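Local coordinates for protein B-cell differentiation antigen CD72 (Mus musculus, PDB 5B1R) that acts as a co-receptor of the B-cell receptor with positive and negative roles, recognising the Sm/ribonucleoprotein self-antigen and inhibiting receptor signalling when the two are coligated, at residues Y50-E60 and I91-F102. The protein carries 2 engineered substitutions. Residues are numbered along the deposited sequence; the frame is centred on the assembly and turned at random.
Sequences YYEVSLPSGLE and IKKYYQKWKRTF. Unlike the reference sequence in segment 91-102: Lys93 (reference Thr), Lys99 (reference Glu), Phe102 (reference Ile).
Arg100 joins the edge strand 97-102 to the loop 50-56 through one direct backbone bond and a set of waters, a worked example of a loop laid along a sheet edge with waters bridging parts of the seam. Arg100 N donates to Tyr51 O at 2.8 Å. From there the side chain can be followed outward. CB and CG pass beside Tyr50 O, and Arg100 CD comes within 3.5 Å of Tyr50 O. CG stands opposite the backbone N (chi1 -179°) and the chain bends at chi3, bringing NE and NH2 to waters 1 and 2. Water 1 accepts from NE and sits 2.7 Å from both Tyr50 O and Glu52 O, able to donate to either and probably sharing its protons among the acceptors around it. NH2 gives a bond to water 2, which lies in the guanidinium plane and can likewise donate to Glu52 O, again probably with its protons shared. The tip is held by the protein as well: NH1 forms a salt bridge with Asp89 and a hydrogen bond to Gln72 O.

In this C-type lectin-like domain, strand 97-104 is an outermost member of the small three-stranded antiparallel sheet, joined to strand 87-94 by a type II' turn from Tyr94 to Lys97. Further along, waters 3 and 4 both donate to Trp98 O; the first accepts from Val53 N, the second donates to Val53 O. Val53 CG1 presses against Trp98 O, 3.4 Å away. Leu55 and Ile91 meet tip to tip, CD1 to CD1 at 3.9 Å, and Leu55 CD1 also touches Trp98 CG. Glu60 runs past the indole in the opposite direction, its carboxylate turned 82° from the ring; Glu60 OE2 lies in the ring plane, 3.4 Å from Trp98 CD1, and takes a bond from water 5, which accepts from Trp98 N.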
loop_
_atom_site.group_PDB
_atom_site.type_symbol
_atom_site.label_atom_id
_atom_site.label_comp_id
_atom_site.label_asym_id
_atom_site.label_seq_id
_atom_site.Cartn_x
_atom_site.Cartn_y
_atom_site.Cartn_z
ATOM N N TYR A 50 7.418 -2.973 -14.479
ATOM C CA TYR A 50 7.281 -3.574 -13.156
ATOM C C TYR A 50 7.447 -2.569 -12.018
ATOM O O TYR A 50 6.878 -2.768 -10.944
ATOM C CB TYR A 50 8.281 -4.731 -12.972
ATOM C CG TYR A 50 9.726 -4.272 -12.873
ATOM C CD1 TYR A 50 10.285 -3.929 -11.645
ATOM C CD2 TYR A 50 10.524 -4.171 -14.010
ATOM C CE1 TYR A 50 11.587 -3.477 -11.554
ATOM C CE2 TYR A 50 11.846 -3.727 -13.925
ATOM C CZ TYR A 50 12.368 -3.392 -12.690
ATOM O OH TYR A 50 13.669 -2.951 -12.579
ATOM N N TYR A 51 8.234 -1.516 -12.237
ATOM C CA TYR A 51 8.544 -0.562 -11.167
ATOM C C TYR A 51 7.539 0.578 -11.083
ATOM O O TYR A 51 7.614 1.413 -10.172
ATOM C CB TYR A 51 9.956 0.014 -11.358
ATOM C CG TYR A 51 10.158 0.625 -12.733
ATOM C CD1 TYR A 51 9.655 1.890 -13.038
ATOM C CD2 TYR A 51 10.820 -0.074 -13.741
ATOM C CE1 TYR A 51 9.807 2.446 -14.301
ATOM C CE2 TYR A 51 10.976 0.479 -15.008
ATOM C CZ TYR A 51 10.469 1.741 -15.275
ATOM O OH TYR A 51 10.622 2.302 -16.526
ATOM N N GLU A 52 6.617 0.654 -12.043
ATOM C CA GLU A 52 5.687 1.777 -12.074
ATOM C C GLU A 52 4.561 1.617 -11.079
ATOM O O GLU A 52 3.953 0.555 -10.999
ATOM C CB GLU A 52 5.064 1.920 -13.455
ATOM C CG GLU A 52 6.020 2.453 -14.489
ATOM C CD GLU A 52 5.352 2.780 -15.803
ATOM O OE1 GLU A 52 4.262 2.241 -16.086
ATOM O OE2 GLU A 52 5.921 3.589 -16.558
ATOM N N VAL A 53 4.246 2.691 -10.359
ATOM C CA VAL A 53 3.074 2.691 -9.496
ATOM C C VAL A 53 2.424 4.059 -9.580
ATOM O O VAL A 53 3.101 5.071 -9.698
ATOM C CB VAL A 53 3.466 2.321 -8.032
ATOM C CG1 VAL A 53 4.315 3.385 -7.375
ATOM C CG2 VAL A 53 2.245 2.051 -7.207
ATOM N N SER A 54 1.102 4.076 -9.571
ATOM C CA SER A 54 0.345 5.319 -9.591
ATOM C C SER A 54 -0.507 5.348 -8.331
ATOM O O SER A 54 -1.359 4.483 -8.147
ATOM C CB SER A 54 -0.563 5.338 -10.810
ATOM O OG SER A 54 -1.424 6.455 -10.752
ATOM N N LEU A 55 -0.262 6.342 -7.478
ATOM C CA LEU A 55 -0.942 6.471 -6.192
ATOM C C LEU A 55 -1.935 7.618 -6.246
ATOM O O LEU A 55 -1.692 8.605 -6.935
ATOM C CB LEU A 55 0.080 6.800 -5.104
ATOM C CG LEU A 55 1.259 5.829 -4.962
ATOM C CD1 LEU A 55 2.292 6.382 -3.999
ATOM C CD2 LEU A 55 0.774 4.472 -4.470
ATOM N N PRO A 56 -3.033 7.526 -5.483
ATOM C CA PRO A 56 -3.921 8.692 -5.371
ATOM C C PRO A 56 -3.217 9.819 -4.623
ATOM O O PRO A 56 -2.448 9.560 -3.685
ATOM C CB PRO A 56 -5.117 8.166 -4.580
ATOM C CG PRO A 56 -4.770 6.864 -4.105
ATOM C CD PRO A 56 -3.512 6.367 -4.715
ATOM N N SER A 57 -3.452 11.058 -5.040
ATOM C CA SER A 57 -2.766 12.207 -4.459
ATOM C C SER A 57 -2.942 12.314 -2.951
ATOM O O SER A 57 -2.003 12.660 -2.227
ATOM C CB SER A 57 -3.265 13.499 -5.098
ATOM O OG SER A 57 -3.015 13.506 -6.489
ATOM N N GLY A 58 -4.156 12.033 -2.475
ATOM C CA GLY A 58 -4.429 12.203 -1.057
ATOM C C GLY A 58 -3.566 11.296 -0.209
ATOM O O GLY A 58 -3.164 11.662 0.896
ATOM N N LEU A 59 -3.291 10.101 -0.727
ATOM C CA LEU A 59 -2.409 9.166 -0.047
ATOM C C LEU A 59 -0.945 9.579 -0.223
ATOM O O LEU A 59 -0.182 9.654 0.756
ATOM C CB LEU A 59 -2.629 7.742 -0.574
ATOM C CG LEU A 59 -1.647 6.683 -0.072
ATOM C CD1 LEU A 59 -1.738 6.459 1.431
ATOM C CD2 LEU A 59 -1.908 5.392 -0.828
ATOM N N GLU A 60 -0.538 9.825 -1.471
ATOM C CA GLU A 60 0.856 10.095 -1.777
ATOM C C GLU A 60 1.387 11.262 -0.950
ATOM O O GLU A 60 2.506 11.214 -0.440
ATOM C CB GLU A 60 1.004 10.365 -3.273
ATOM C CG GLU A 60 2.441 10.600 -3.698
ATOM C CD GLU A 60 2.661 10.554 -5.199
ATOM O OE1 GLU A 60 1.794 10.019 -5.936
ATOM O OE2 GLU A 60 3.732 11.030 -5.641
ATOM N N ILE A 91 6.714 0.274 -1.812
ATOM C CA ILE A 91 6.916 1.492 -2.584
ATOM C C ILE A 91 8.016 2.332 -1.927
ATOM O O ILE A 91 8.106 2.440 -0.706
ATOM C CB ILE A 91 5.611 2.294 -2.806
ATOM C CG1 ILE A 91 4.947 2.686 -1.477
ATOM C CG2 ILE A 91 4.671 1.483 -3.689
ATOM C CD1 ILE A 91 3.758 3.640 -1.653
ATOM N N LYS A 92 8.838 2.925 -2.773
ATOM C CA LYS A 92 9.988 3.702 -2.328
ATOM C C LYS A 92 10.122 4.905 -3.238
ATOM O O LYS A 92 9.865 4.813 -4.444
ATOM C CB LYS A 92 11.244 2.839 -2.382
ATOM C CG LYS A 92 12.501 3.570 -1.954
ATOM C CD LYS A 92 13.639 2.585 -1.746
ATOM C CE LYS A 92 14.895 3.255 -1.182
ATOM N NZ LYS A 92 15.852 2.232 -0.689
ATOM N N LYS A 93 10.505 6.043 -2.668
ATOM C CA LYS A 93 10.550 7.264 -3.456
ATOM C C LYS A 93 11.914 7.502 -4.051
ATOM O O LYS A 93 12.915 7.534 -3.338
ATOM C CB LYS A 93 10.126 8.494 -2.645
ATOM C CG LYS A 93 9.786 9.673 -3.556
ATOM C CD LYS A 93 9.161 10.840 -2.833
ATOM C CE LYS A 93 8.662 11.852 -3.855
ATOM N NZ LYS A 93 8.363 13.178 -3.247
ATOM N N TYR A 94 11.939 7.653 -5.369
ATOM C CA TYR A 94 13.156 8.015 -6.079
ATOM C C TYR A 94 12.997 9.397 -6.673
ATOM O O TYR A 94 12.225 9.590 -7.610
ATOM C CB TYR A 94 13.443 7.005 -7.182
ATOM C CG TYR A 94 13.801 5.646 -6.649
ATOM C CD1 TYR A 94 12.815 4.704 -6.376
ATOM C CD2 TYR A 94 15.124 5.307 -6.398
ATOM C CE1 TYR A 94 13.142 3.460 -5.883
ATOM C CE2 TYR A 94 15.458 4.067 -5.906
ATOM C CZ TYR A 94 14.465 3.146 -5.651
ATOM O OH TYR A 94 14.798 1.905 -5.160
ATOM N N TYR A 95 13.734 10.355 -6.119
ATOM C CA TYR A 95 13.642 11.742 -6.549
ATOM C C TYR A 95 12.191 12.211 -6.498
ATOM O O TYR A 95 11.646 12.421 -5.416
ATOM C CB TYR A 95 14.256 11.906 -7.941
ATOM C CG TYR A 95 15.575 11.177 -8.065
ATOM C CD1 TYR A 95 16.730 11.695 -7.493
ATOM C CD2 TYR A 95 15.661 9.958 -8.726
ATOM C CE1 TYR A 95 17.938 11.028 -7.590
ATOM C CE2 TYR A 95 16.865 9.282 -8.828
ATOM C CZ TYR A 95 18.001 9.823 -8.259
ATOM O OH TYR A 95 19.202 9.156 -8.358
ATOM N N GLN A 96 11.553 12.337 -7.655
ATOM C CA GLN A 96 10.184 12.845 -7.691
ATOM C C GLN A 96 9.098 11.769 -7.785
ATOM O O GLN A 96 7.914 12.084 -7.685
ATOM C CB GLN A 96 10.014 13.865 -8.823
ATOM C CG GLN A 96 10.965 15.062 -8.755
ATOM C CD GLN A 96 10.582 16.084 -7.692
ATOM O OE1 GLN A 96 9.937 15.760 -6.693
ATOM N NE2 GLN A 96 10.979 17.334 -7.910
ATOM N N LYS A 97 9.485 10.508 -7.967
ATOM C CA LYS A 97 8.495 9.448 -8.182
ATOM C C LYS A 97 8.592 8.279 -7.217
ATOM O O LYS A 97 9.670 7.717 -7.016
ATOM C CB LYS A 97 8.602 8.884 -9.599
ATOM C CG LYS A 97 7.873 9.676 -10.661
ATOM C CD LYS A 97 7.975 8.972 -12.002
ATOM C CE LYS A 97 7.563 9.887 -13.136
ATOM N NZ LYS A 97 7.879 9.269 -14.453
ATOM N N TRP A 98 7.448 7.889 -6.656
ATOM C CA TRP A 98 7.339 6.605 -5.973
ATOM C C TRP A 98 7.403 5.484 -7.008
ATOM O O TRP A 98 6.813 5.595 -8.081
ATOM C CB TRP A 98 6.036 6.526 -5.160
ATOM C CG TRP A 98 6.058 7.451 -3.980
ATOM C CD1 TRP A 98 5.672 8.760 -3.950
ATOM C CD2 TRP A 98 6.533 7.143 -2.665
ATOM N NE1 TRP A 98 5.872 9.280 -2.695
ATOM C CE2 TRP A 98 6.395 8.306 -1.887
ATOM C CE3 TRP A 98 7.061 5.993 -2.074
ATOM C CZ2 TRP A 98 6.773 8.359 -0.554
ATOM C CZ3 TRP A 98 7.421 6.046 -0.745
ATOM C CH2 TRP A 98 7.283 7.222 0.002
ATOM N N LYS A 99 8.132 4.421 -6.671
ATOM C CA LYS A 99 8.263 3.250 -7.523
ATOM C C LYS A 99 7.969 1.994 -6.722
ATOM O O LYS A 99 8.183 1.958 -5.510
ATOM C CB LYS A 99 9.681 3.160 -8.101
ATOM C CG LYS A 99 9.985 4.266 -9.092
ATOM C CD LYS A 99 11.360 4.125 -9.702
ATOM C CE LYS A 99 11.664 5.314 -10.599
ATOM N NZ LYS A 99 11.016 5.219 -11.941
ATOM N N ARG A 100 7.477 0.967 -7.406
ATOM C CA ARG A 100 7.409 -0.358 -6.816
ATOM C C ARG A 100 8.813 -0.960 -6.812
ATOM O O ARG A 100 9.496 -0.951 -7.836
ATOM C CB ARG A 100 6.469 -1.257 -7.622
ATOM C CG ARG A 100 6.332 -2.656 -7.042
ATOM C CD ARG A 100 5.428 -3.561 -7.884
ATOM N NE ARG A 100 4.092 -2.985 -7.999
ATOM C CZ ARG A 100 3.114 -3.162 -7.110
ATOM N NH1 ARG A 100 3.273 -4.001 -6.087
ATOM N NH2 ARG A 100 1.975 -2.510 -7.265
ATOM N N THR A 101 9.230 -1.462 -5.653
ATOM C CA THR A 101 10.536 -2.060 -5.481
ATOM C C THR A 101 10.387 -3.391 -4.751
ATOM O O THR A 101 9.393 -3.657 -4.074
ATOM C CB THR A 101 11.470 -1.155 -4.697
ATOM O OG1 THR A 101 11.013 -1.056 -3.355
ATOM C CG2 THR A 101 11.524 0.236 -5.304
ATOM N N PHE A 102 11.378 -4.245 -4.906
ATOM C CA PHE A 102 11.352 -5.563 -4.289
ATOM C C PHE A 102 12.307 -5.650 -3.112
ATOM O O PHE A 102 13.396 -5.087 -3.158
ATOM C CB PHE A 102 11.708 -6.612 -5.337
ATOM C CG PHE A 102 10.815 -6.562 -6.549
ATOM C CD1 PHE A 102 9.444 -6.724 -6.420
ATOM C CD2 PHE A 102 11.352 -6.377 -7.822
ATOM C CE1 PHE A 102 8.620 -6.690 -7.528
ATOM C CE2 PHE A 102 10.537 -6.350 -8.946
ATOM C CZ PHE A 102 9.165 -6.506 -8.795
HETATM O O HOH W 1 4.241 -2.136 -10.745
HETATM O O HOH W 2 2.043 -0.869 -9.635
HETATM O O HOH W 3 6.143 4.944 -10.695
HETATM O O HOH W 4 4.391 7.383 -8.669
HETATM O O HOH W 5 5.177 9.607 -7.389
#